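Local coordinates for capsid protein (Pseudomonas phage PP7, PDB 2QUD) that forms the icosahedral shell of phage PP7 and, as a dimer, binds RNA hairpins to package the genome and to repress translation of the replicase, at residues Val86-Asn91 with Lys98-Leu103; Ala46-Asn51 with Thr55-Asn60; Ile8-Gly13 with Arg17-Ile22. All coordinates share one frame; numbering follows the deposited sequence.

Interaction 1 (Val86-Asn91 with Lys98-Leu103)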
loop_
_atom_site.group_PDB
_atom_site.type_symbol
_atom_site.label_atom_id
_atom_site.label_comp_id
_atom_site.label_asym_id
_atom_site.label_seq_id
_atom_site.Cartn_x
_atom_site.Cartn_y
_atom_site.Cartn_z
ATOM N N VAL A 86 -3.687 -7.343 1.002
ATOM C CA VAL A 86 -4.336 -7.244 2.315
ATOM C C VAL A 86 -5.111 -8.549 2.555
ATOM O O VAL A 86 -5.940 -8.967 1.738
ATOM C CB VAL A 86 -5.289 -6.006 2.432
ATOM C CG1 VAL A 86 -5.681 -5.751 3.897
ATOM C CG2 VAL A 86 -4.704 -4.721 1.773
ATOM N N THR A 87 -4.848 -9.158 3.707
ATOM C CA THR A 87 -5.495 -10.391 4.130
ATOM C C THR A 87 -6.459 -10.009 5.253
ATOM O O THR A 87 -6.021 -9.549 6.320
ATOM C CB THR A 87 -4.504 -11.446 4.635
ATOM O OG1 THR A 87 -3.653 -11.849 3.562
ATOM C CG2 THR A 87 -5.229 -12.667 5.158
ATOM N N ILE A 88 -7.746 -10.213 4.960
ATOM C CA ILE A 88 -8.841 -9.882 5.857
ATOM C C ILE A 88 -9.560 -11.175 6.215
ATOM O O ILE A 88 -10.009 -11.919 5.351
ATOM C CB ILE A 88 -9.798 -8.843 5.227
ATOM C CG1 ILE A 88 -9.073 -7.496 5.018
ATOM C CG2 ILE A 88 -11.038 -8.648 6.102
ATOM C CD1 ILE A 88 -8.664 -6.788 6.301
ATOM N N VAL A 89 -9.622 -11.470 7.506
ATOM C CA VAL A 89 -10.146 -12.745 7.944
ATOM C C VAL A 89 -11.661 -12.670 8.084
ATOM O O VAL A 89 -12.217 -11.699 8.581
ATOM C CB VAL A 89 -9.419 -13.203 9.239
ATOM C CG1 VAL A 89 -10.046 -14.470 9.779
ATOM C CG2 VAL A 89 -7.897 -13.420 8.949
ATOM N N ALA A 90 -12.352 -13.721 7.627
ATOM C CA ALA A 90 -13.810 -13.661 7.519
ATOM C C ALA A 90 -14.533 -13.599 8.876
ATOM O O ALA A 90 -15.600 -13.014 8.961
ATOM C CB ALA A 90 -14.333 -14.829 6.676
ATOM N N ASN A 91 -13.932 -14.175 9.920
ATOM C CA ASN A 91 -14.491 -14.115 11.274
ATOM C C ASN A 91 -13.931 -12.951 12.106
ATOM O O ASN A 91 -14.087 -12.905 13.315
ATOM C CB ASN A 91 -14.327 -15.465 11.996
ATOM C CG ASN A 91 -12.906 -15.726 12.489
ATOM O OD1 ASN A 91 -11.930 -15.295 11.893
ATOM N ND2 ASN A 91 -12.796 -16.482 13.583
ATOM N N LYS A 98 -10.632 -2.133 10.818
ATOM C CA LYS A 98 -10.427 -0.681 10.887
ATOM C C LYS A 98 -9.047 -0.363 11.469
ATOM O O LYS A 98 -8.382 0.548 10.990
ATOM C CB LYS A 98 -11.563 -0.019 11.670
ATOM C CG LYS A 98 -11.431 1.439 11.988
ATOM C CD LYS A 98 -11.201 2.384 10.840
ATOM C CE LYS A 98 -11.508 3.807 11.316
ATOM N NZ LYS A 98 -11.010 4.857 10.403
ATOM N N SER A 99 -8.582 -1.126 12.469
ATOM C CA SER A 99 -7.262 -0.907 13.050
ATOM C C SER A 99 -6.148 -1.166 12.026
ATOM O O SER A 99 -5.208 -0.390 11.903
ATOM C CB SER A 99 -7.051 -1.779 14.291
ATOM O OG SER A 99 -5.752 -1.611 14.834
ATOM N N LEU A 100 -6.244 -2.294 11.321
ATOM C CA LEU A 100 -5.254 -2.618 10.275
ATOM C C LEU A 100 -5.181 -1.459 9.257
ATOM O O LEU A 100 -4.095 -1.034 8.868
ATOM C CB LEU A 100 -5.612 -3.949 9.592
ATOM C CG LEU A 100 -4.613 -4.428 8.533
ATOM C CD1 LEU A 100 -3.350 -4.856 9.232
ATOM C CD2 LEU A 100 -5.252 -5.523 7.635
ATOM N N TYR A 101 -6.342 -1.005 8.801
ATOM C CA TYR A 101 -6.434 0.142 7.914
ATOM C C TYR A 101 -5.784 1.422 8.501
ATOM O O TYR A 101 -4.924 2.068 7.888
ATOM C CB TYR A 101 -7.923 0.410 7.550
ATOM C CG TYR A 101 -8.048 1.680 6.782
ATOM C CD1 TYR A 101 -7.713 1.752 5.427
ATOM C CD2 TYR A 101 -8.409 2.879 7.420
ATOM C CE1 TYR A 101 -7.771 2.950 4.724
ATOM C CE2 TYR A 101 -8.444 4.085 6.712
ATOM C CZ TYR A 101 -8.113 4.129 5.368
ATOM O OH TYR A 101 -8.184 5.367 4.733
ATOM N N ASP A 102 -6.211 1.800 9.695
ATOM C CA ASP A 102 -5.738 3.005 10.342
ATOM C C ASP A 102 -4.225 2.979 10.532
ATOM O O ASP A 102 -3.515 3.975 10.310
ATOM C CB ASP A 102 -6.426 3.159 11.693
ATOM C CG ASP A 102 -7.872 3.677 11.603
ATOM O OD1 ASP A 102 -8.300 4.191 10.538
ATOM O OD2 ASP A 102 -8.597 3.589 12.632
ATOM N N LEU A 103 -3.722 1.841 10.989
ATOM C CA LEU A 103 -2.266 1.704 11.163
ATOM C C LEU A 103 -1.513 1.768 9.831
ATOM O O LEU A 103 -0.422 2.340 9.758
ATOM C CB LEU A 103 -1.936 0.408 11.890
ATOM C CG LEU A 103 -2.378 0.409 13.366
ATOM C CD1 LEU A 103 -2.386 -1.040 13.890
ATOM C CD2 LEU A 103 -1.452 1.254 14.254
#
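Leu100 meets Val86 and Ile88 with a single methyl, CD2. Leu100 points from helix 98-103 toward the strand. Its CG lies opposite the backbone N (chi1 -177°), which carries the isobutyl group out from the helix. Leu100 CD2 then sits 3.8 Å from Val86 CG1. The two side chains slide past each other in opposite directions, touching through this one methyl pair. In Val86 the branch that reaches the leucine is the one opposite the backbone N (chi1 -167°).

Ile88 approaches at a slant. Its CB does not aim at the helix, but the chain bends so that Ile88 CD1 ends 3.9 Å from Leu100 CD2. Ile88 was modelled in two conformers, and this distance belongs to one of them. Thr87 O, from the residue between the two branched ones in the chain, is 4.3 Å from Leu100 CD2.

No hydrogen bond crosses this contact. The strand and helix segments run nearly antiparallel, at 159°, with their axes 10.7 Å apart at closest approach. Only about 89 Å² is buried between them, although Val86, Ile88 and Leu100 are all buried in the dimer. Much of their cover must therefore come from elsewhere. Val86 also packs on Trp82 of the second subunit and on Val59 of the adjacent strand. Val86 and Thr87 pair with a strand of the second subunit, which continues the sheet across the interface. Thr87 binds RNA.

The arrangement is that of the Leviviricetes coat protein dimer, in which the sheet runs on between the subunits and the C-terminal helices of each subunit reach over the sheet of the other; here Leu100 seats the first of these helices on the edge strand of its own chain.

Interaction 2 (Ala46-Asn51 with Thr55-Asn60)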
loop_
_atom_site.group_PDB
_atom_site.type_symbol
_atom_site.label_atom_id
_atom_site.label_comp_id
_atom_site.label_asym_id
_atom_site.label_seq_id
_atom_site.Cartn_x
_atom_site.Cartn_y
_atom_site.Cartn_z
ATOM N N ALA A 46 -7.363 -3.341 -9.228
ATOM C CA ALA A 46 -7.908 -3.778 -7.950
ATOM C C ALA A 46 -8.643 -5.122 -8.073
ATOM O O ALA A 46 -9.358 -5.364 -9.031
ATOM C CB ALA A 46 -8.816 -2.707 -7.378
ATOM N N SER A 47 -8.405 -6.002 -7.106
ATOM C CA SER A 47 -9.137 -7.270 -7.039
ATOM C C SER A 47 -9.464 -7.592 -5.592
ATOM O O SER A 47 -8.802 -7.133 -4.674
ATOM C CB SER A 47 -8.398 -8.431 -7.681
ATOM O OG SER A 47 -7.207 -8.720 -7.017
ATOM N N LEU A 48 -10.503 -8.395 -5.433
ATOM C CA LEU A 48 -10.982 -8.823 -4.140
ATOM C C LEU A 48 -11.433 -10.265 -4.344
ATOM O O LEU A 48 -12.357 -10.506 -5.126
ATOM C CB LEU A 48 -12.143 -7.954 -3.708
ATOM C CG LEU A 48 -12.931 -8.308 -2.443
ATOM C CD1 LEU A 48 -12.005 -8.565 -1.259
ATOM C CD2 LEU A 48 -13.945 -7.164 -2.174
ATOM N N ARG A 49 -10.756 -11.226 -3.724
ATOM C CA ARG A 49 -11.142 -12.638 -3.898
ATOM C C ARG A 49 -11.062 -13.408 -2.584
ATOM O O ARG A 49 -10.122 -13.215 -1.793
ATOM C CB ARG A 49 -10.274 -13.303 -4.983
ATOM C CG ARG A 49 -8.768 -13.330 -4.685
ATOM C CD ARG A 49 -7.929 -13.762 -5.906
ATOM N NE ARG A 49 -7.662 -12.675 -6.870
ATOM C CZ ARG A 49 -8.111 -12.588 -8.135
ATOM N NH1 ARG A 49 -8.883 -13.525 -8.695
ATOM N NH2 ARG A 49 -7.772 -11.528 -8.875
ATOM N N GLN A 50 -12.024 -14.311 -2.379
ATOM C CA GLN A 50 -12.039 -15.143 -1.219
ATOM C C GLN A 50 -10.930 -16.141 -1.454
ATOM O O GLN A 50 -10.695 -16.585 -2.589
ATOM C CB GLN A 50 -13.312 -15.961 -1.081
ATOM C CG GLN A 50 -14.597 -15.223 -0.890
ATOM C CD GLN A 50 -15.708 -16.192 -0.529
ATOM O OE1 GLN A 50 -16.439 -16.686 -1.393
ATOM N NE2 GLN A 50 -15.797 -16.518 0.749
ATOM N N ASN A 51 -10.301 -16.568 -0.378
ATOM C CA ASN A 51 -9.449 -17.759 -0.464
ATOM C C ASN A 51 -10.244 -19.045 -0.737
ATOM O O ASN A 51 -11.476 -19.086 -0.686
ATOM C CB ASN A 51 -8.525 -17.840 0.770
ATOM C CG ASN A 51 -9.249 -18.255 2.047
ATOM O OD1 ASN A 51 -10.486 -18.366 2.097
ATOM N ND2 ASN A 51 -8.463 -18.524 3.094
ATOM N N THR A 55 -12.350 -18.692 4.270
ATOM C CA THR A 55 -12.079 -18.193 5.620
ATOM C C THR A 55 -11.446 -16.800 5.636
ATOM O O THR A 55 -11.283 -16.222 6.715
ATOM C CB THR A 55 -11.132 -19.121 6.365
ATOM O OG1 THR A 55 -9.895 -19.231 5.643
ATOM C CG2 THR A 55 -11.764 -20.486 6.561
ATOM N N ALA A 56 -11.054 -16.284 4.470
ATOM C CA ALA A 56 -10.388 -14.994 4.387
ATOM C C ALA A 56 -10.646 -14.417 3.016
ATOM O O ALA A 56 -11.083 -15.090 2.086
ATOM C CB ALA A 56 -8.914 -15.130 4.611
ATOM N N TYR A 57 -10.383 -13.138 2.924
ATOM C CA TYR A 57 -10.420 -12.393 1.664
ATOM C C TYR A 57 -9.047 -11.787 1.403
ATOM O O TYR A 57 -8.317 -11.490 2.343
ATOM C CB TYR A 57 -11.440 -11.256 1.741
ATOM C CG TYR A 57 -12.851 -11.723 1.992
ATOM C CD1 TYR A 57 -13.720 -11.959 0.940
ATOM C CD2 TYR A 57 -13.301 -11.976 3.272
ATOM C CE1 TYR A 57 -15.011 -12.426 1.175
ATOM C CE2 TYR A 57 -14.593 -12.430 3.522
ATOM C CZ TYR A 57 -15.442 -12.655 2.465
ATOM O OH TYR A 57 -16.714 -13.102 2.704
ATOM N N ARG A 58 -8.717 -11.640 0.125
ATOM C CA ARG A 58 -7.454 -11.094 -0.310
ATOM C C ARG A 58 -7.795 -9.896 -1.187
ATOM O O ARG A 58 -8.490 -10.042 -2.215
ATOM C CB ARG A 58 -6.595 -12.098 -1.059
ATOM C CG ARG A 58 -6.090 -13.247 -0.181
ATOM C CD ARG A 58 -4.981 -12.805 0.773
ATOM N NE ARG A 58 -3.686 -12.698 0.096
ATOM C CZ ARG A 58 -2.806 -13.687 -0.035
ATOM N NH1 ARG A 58 -1.662 -13.445 -0.664
ATOM N NH2 ARG A 58 -3.051 -14.919 0.428
ATOM N N VAL A 59 -7.373 -8.708 -0.743
ATOM C CA VAL A 59 -7.467 -7.472 -1.530
ATOM C C VAL A 59 -6.123 -7.203 -2.164
ATOM O O VAL A 59 -5.094 -7.211 -1.483
ATOM C CB VAL A 59 -7.811 -6.253 -0.643
ATOM C CG1 VAL A 59 -7.706 -4.963 -1.443
ATOM C CG2 VAL A 59 -9.177 -6.393 -0.007
ATOM N N ASN A 60 -6.103 -7.023 -3.484
ATOM C CA ASN A 60 -4.895 -6.619 -4.168
ATOM C C ASN A 60 -5.135 -5.287 -4.844
ATOM O O ASN A 60 -6.151 -5.122 -5.514
ATOM C CB ASN A 60 -4.452 -7.669 -5.178
ATOM C CG ASN A 60 -3.914 -8.907 -4.519
ATOM O OD1 ASN A 60 -4.649 -9.851 -4.248
ATOM N ND2 ASN A 60 -2.625 -8.896 -4.202
HETATM O O HOH W 1 -7.206 -10.280 -4.739
HETATM O O HOH W 2 -14.293 -16.005 2.701
#
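Asn51 OD1 accepts two backbone N-H groups. Thr55 N lies 2.9 Å from Asn51 OD1, in the carbonyl plane and on a lone pair. Ala56 N is 3.2 Å from Asn51 OD1 but approaches from above that plane. The other end of the amide is held too: Asn51 ND2 donates to Thr55 OG1 at 3.0 Å, nearly straight (171°) and in the amide plane. These bonds fix the rotation of the amide. Asn51 N also bonds to Ala56 O.

The bonds close the loop end of the beta hairpin made by strands 43-50 and 56-68. Arg49 pairs with Arg58, and Ser47 with Asn60, as antiparallel hydrogen-bonded pairs. Arg49, Ala56 and Arg58 bind RNA. Arg58 turns its guanidinium away from strand 46-50 to a salt bridge with Asp85. On the arginine face, one water accepts from Ser47 OG and Arg49 NE and donates to Arg58 O and Asn60 OD1.

On the other face, Gln50 and Tyr57 lie side by side and point the same way. Gln50 CG is 3.5 Å from Tyr57 CE1, and the amide and ring planes differ by 21°. Leu48 CD1 touches Val59 CG2 at 3.8 Å, and Leu116 of the second subunit packs on both residues.

Interaction 3 (Ile8-Gly13 with Arg17-Ile22)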
loop_
_atom_site.group_PDB
_atom_site.type_symbol
_atom_site.label_atom_id
_atom_site.label_comp_id
_atom_site.label_asym_id
_atom_site.label_seq_id
_atom_site.Cartn_x
_atom_site.Cartn_y
_atom_site.Cartn_z
ATOM N N ILE A 8 -12.341 7.169 -8.619
ATOM C CA ILE A 8 -11.709 7.379 -7.320
ATOM C C ILE A 8 -10.811 8.627 -7.442
ATOM O O ILE A 8 -10.125 8.802 -8.438
ATOM C CB ILE A 8 -10.970 6.129 -6.810
ATOM C CG1 ILE A 8 -10.418 6.353 -5.401
ATOM C CG2 ILE A 8 -9.913 5.664 -7.755
ATOM C CD1 ILE A 8 -9.978 5.061 -4.691
ATOM N N VAL A 9 -10.939 9.551 -6.478
ATOM C CA VAL A 9 -10.252 10.846 -6.517
ATOM C C VAL A 9 -9.179 10.896 -5.433
ATOM O O VAL A 9 -9.486 10.711 -4.231
ATOM C CB VAL A 9 -11.259 11.981 -6.317
ATOM C CG1 VAL A 9 -10.548 13.370 -6.400
ATOM C CG2 VAL A 9 -12.416 11.862 -7.319
ATOM N N LEU A 10 -7.934 11.110 -5.854
ATOM C CA LEU A 10 -6.786 11.249 -4.967
ATOM C C LEU A 10 -6.518 12.738 -4.805
ATOM O O LEU A 10 -6.473 13.471 -5.795
ATOM C CB LEU A 10 -5.546 10.567 -5.538
ATOM C CG LEU A 10 -5.743 9.085 -5.948
ATOM C CD1 LEU A 10 -4.427 8.429 -6.335
ATOM C CD2 LEU A 10 -6.454 8.282 -4.879
ATOM N N SER A 11 -6.416 13.185 -3.566
ATOM C CA SER A 11 -6.080 14.579 -3.240
ATOM C C SER A 11 -4.629 14.672 -2.778
ATOM O O SER A 11 -4.232 13.884 -1.929
ATOM C CB SER A 11 -6.970 15.085 -2.096
ATOM O OG SER A 11 -8.337 15.208 -2.482
ATOM N N VAL A 12 -3.864 15.613 -3.313
ATOM C CA VAL A 12 -2.606 16.096 -2.733
ATOM C C VAL A 12 -2.676 17.591 -2.425
ATOM O O VAL A 12 -2.384 18.428 -3.242
ATOM C CB VAL A 12 -1.483 15.855 -3.707
ATOM C CG1 VAL A 12 -0.193 15.855 -3.002
ATOM C CG2 VAL A 12 -1.676 14.550 -4.370
ATOM N N GLY A 13 -3.145 17.901 -1.245
ATOM C CA GLY A 13 -3.486 19.294 -0.891
ATOM C C GLY A 13 -4.769 19.719 -1.589
ATOM O O GLY A 13 -5.767 18.958 -1.605
ATOM N N ARG A 17 -6.339 14.196 -8.442
ATOM C CA ARG A 17 -6.037 13.274 -9.541
ATOM C C ARG A 17 -7.207 12.311 -9.574
ATOM O O ARG A 17 -7.480 11.627 -8.584
ATOM C CB ARG A 17 -4.731 12.505 -9.243
ATOM C CG ARG A 17 -3.490 13.387 -8.991
ATOM C CD ARG A 17 -3.005 14.043 -10.233
ATOM N NE ARG A 17 -2.434 13.077 -11.174
ATOM C CZ ARG A 17 -1.197 12.579 -11.125
ATOM N NH1 ARG A 17 -0.343 12.927 -10.189
ATOM N NH2 ARG A 17 -0.819 11.700 -12.039
ATOM N N THR A 18 -7.920 12.261 -10.706
ATOM C CA THR A 18 -9.118 11.428 -10.817
ATOM C C THR A 18 -8.786 10.201 -11.653
ATOM O O THR A 18 -8.333 10.347 -12.767
ATOM C CB THR A 18 -10.278 12.204 -11.465
ATOM O OG1 THR A 18 -10.569 13.355 -10.664
ATOM C CG2 THR A 18 -11.520 11.317 -11.644
ATOM N N LEU A 19 -9.064 9.020 -11.111
ATOM C CA LEU A 19 -8.884 7.765 -11.822
ATOM C C LEU A 19 -10.242 7.169 -12.121
ATOM O O LEU A 19 -11.043 6.937 -11.217
ATOM C CB LEU A 19 -8.052 6.785 -11.019
ATOM C CG LEU A 19 -6.566 7.138 -10.946
ATOM C CD1 LEU A 19 -6.251 7.828 -9.626
ATOM C CD2 LEU A 19 -5.777 5.872 -11.126
ATOM N N THR A 20 -10.462 6.885 -13.401
ATOM C CA THR A 20 -11.751 6.434 -13.945
ATOM C C THR A 20 -11.719 4.969 -14.289
ATOM O O THR A 20 -10.762 4.500 -14.899
ATOM C CB THR A 20 -12.088 7.247 -15.227
ATOM O OG1 THR A 20 -12.116 8.646 -14.884
ATOM C CG2 THR A 20 -13.398 6.855 -15.783
ATOM N N GLU A 21 -12.773 4.282 -13.895
ATOM C CA GLU A 21 -12.874 2.847 -14.182
ATOM C C GLU A 21 -12.970 2.628 -15.695
ATOM O O GLU A 21 -13.827 3.227 -16.368
ATOM C CB GLU A 21 -14.068 2.226 -13.489
ATOM C CG GLU A 21 -14.023 0.704 -13.374
ATOM C CD GLU A 21 -15.258 0.155 -12.691
ATOM O OE1 GLU A 21 -15.139 -0.532 -11.636
ATOM O OE2 GLU A 21 -16.352 0.359 -13.247
ATOM N N ILE A 22 -12.058 1.799 -16.216
ATOM C CA ILE A 22 -12.055 1.401 -17.622
ATOM C C ILE A 22 -12.351 -0.097 -17.865
ATOM O O ILE A 22 -12.628 -0.498 -19.006
ATOM C CB ILE A 22 -10.740 1.837 -18.326
ATOM C CG1 ILE A 22 -9.511 1.186 -17.729
ATOM C CG2 ILE A 22 -10.586 3.386 -18.195
ATOM C CD1 ILE A 22 -8.290 1.262 -18.628
#
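The torsions of Ile8 set which branch meets Leu19. CG1 lies opposite the backbone N (chi1 -175°) and leads the long branch away from strand 17-22. Ile8 CG2 falls between the backbone N and the carbonyl carbon, 3.9 Å from Leu19 CB. The two side chains lie side by side and point the same way. Leu10 has CG beside its own backbone N (chi1 -53°). The Leu10 and Leu19 side chains cross at a slant, with Leu10 CD1 3.8 Å from Leu19 CD1. Leu19 was modelled in two conformers, so this methyl contact holds for one of them.

The backbones form an antiparallel beta hairpin, strands 7-12 and 15-24; strand 7-12 is an outermost strand of the sheet within this chain. Ile8 with Leu19 and Leu10 with Arg17 are hydrogen-bonded pairs. Each pair has two bonds. Leu19 N reaches Ile8 O at 2.9 Å, almost straight at 175°. Arg17 N reaches Leu10 O at 2.7 Å.

Val9 and Thr18 form the non-hydrogen-bonded pair between them and face the other way. Val9 CG2 lies 4.1 Å from Thr18 OG1, a loose contact alongside.

Arg17 folds its chain away from strand 8-12 and makes a salt bridge with Glu33. The face carrying Ile8, Leu10 and Arg17 is packed by the second subunit: Gln112 on Ile8, Ser106 on Leu10 and Leu103 on Arg17.

All three interactions reach the same antiparallel sheet, and all touch the second subunit. Interactions 2 and 3 each join the strands of a hairpin. Only backbone hydrogen bonds cross interaction 3, whereas three of the eight in interaction 2 use the Asn51 amide, and waters join in. Interaction 1 joins a strand to a helix by apolar contacts, without a hydrogen bond, and is buried. Interactions 2 and 3 are partly buried and lie on opposite sides of the chain's centre, about 23 Å apart between contact centres. Interactions 1 and 2 are adjacent, with Tyr57 N probably bonded to Ile88 O. Their RNA-binding residues Arg58 and Thr87 touch there. In interaction 3 the face carrying Ile8, Leu10 and Arg17 meets the second subunit.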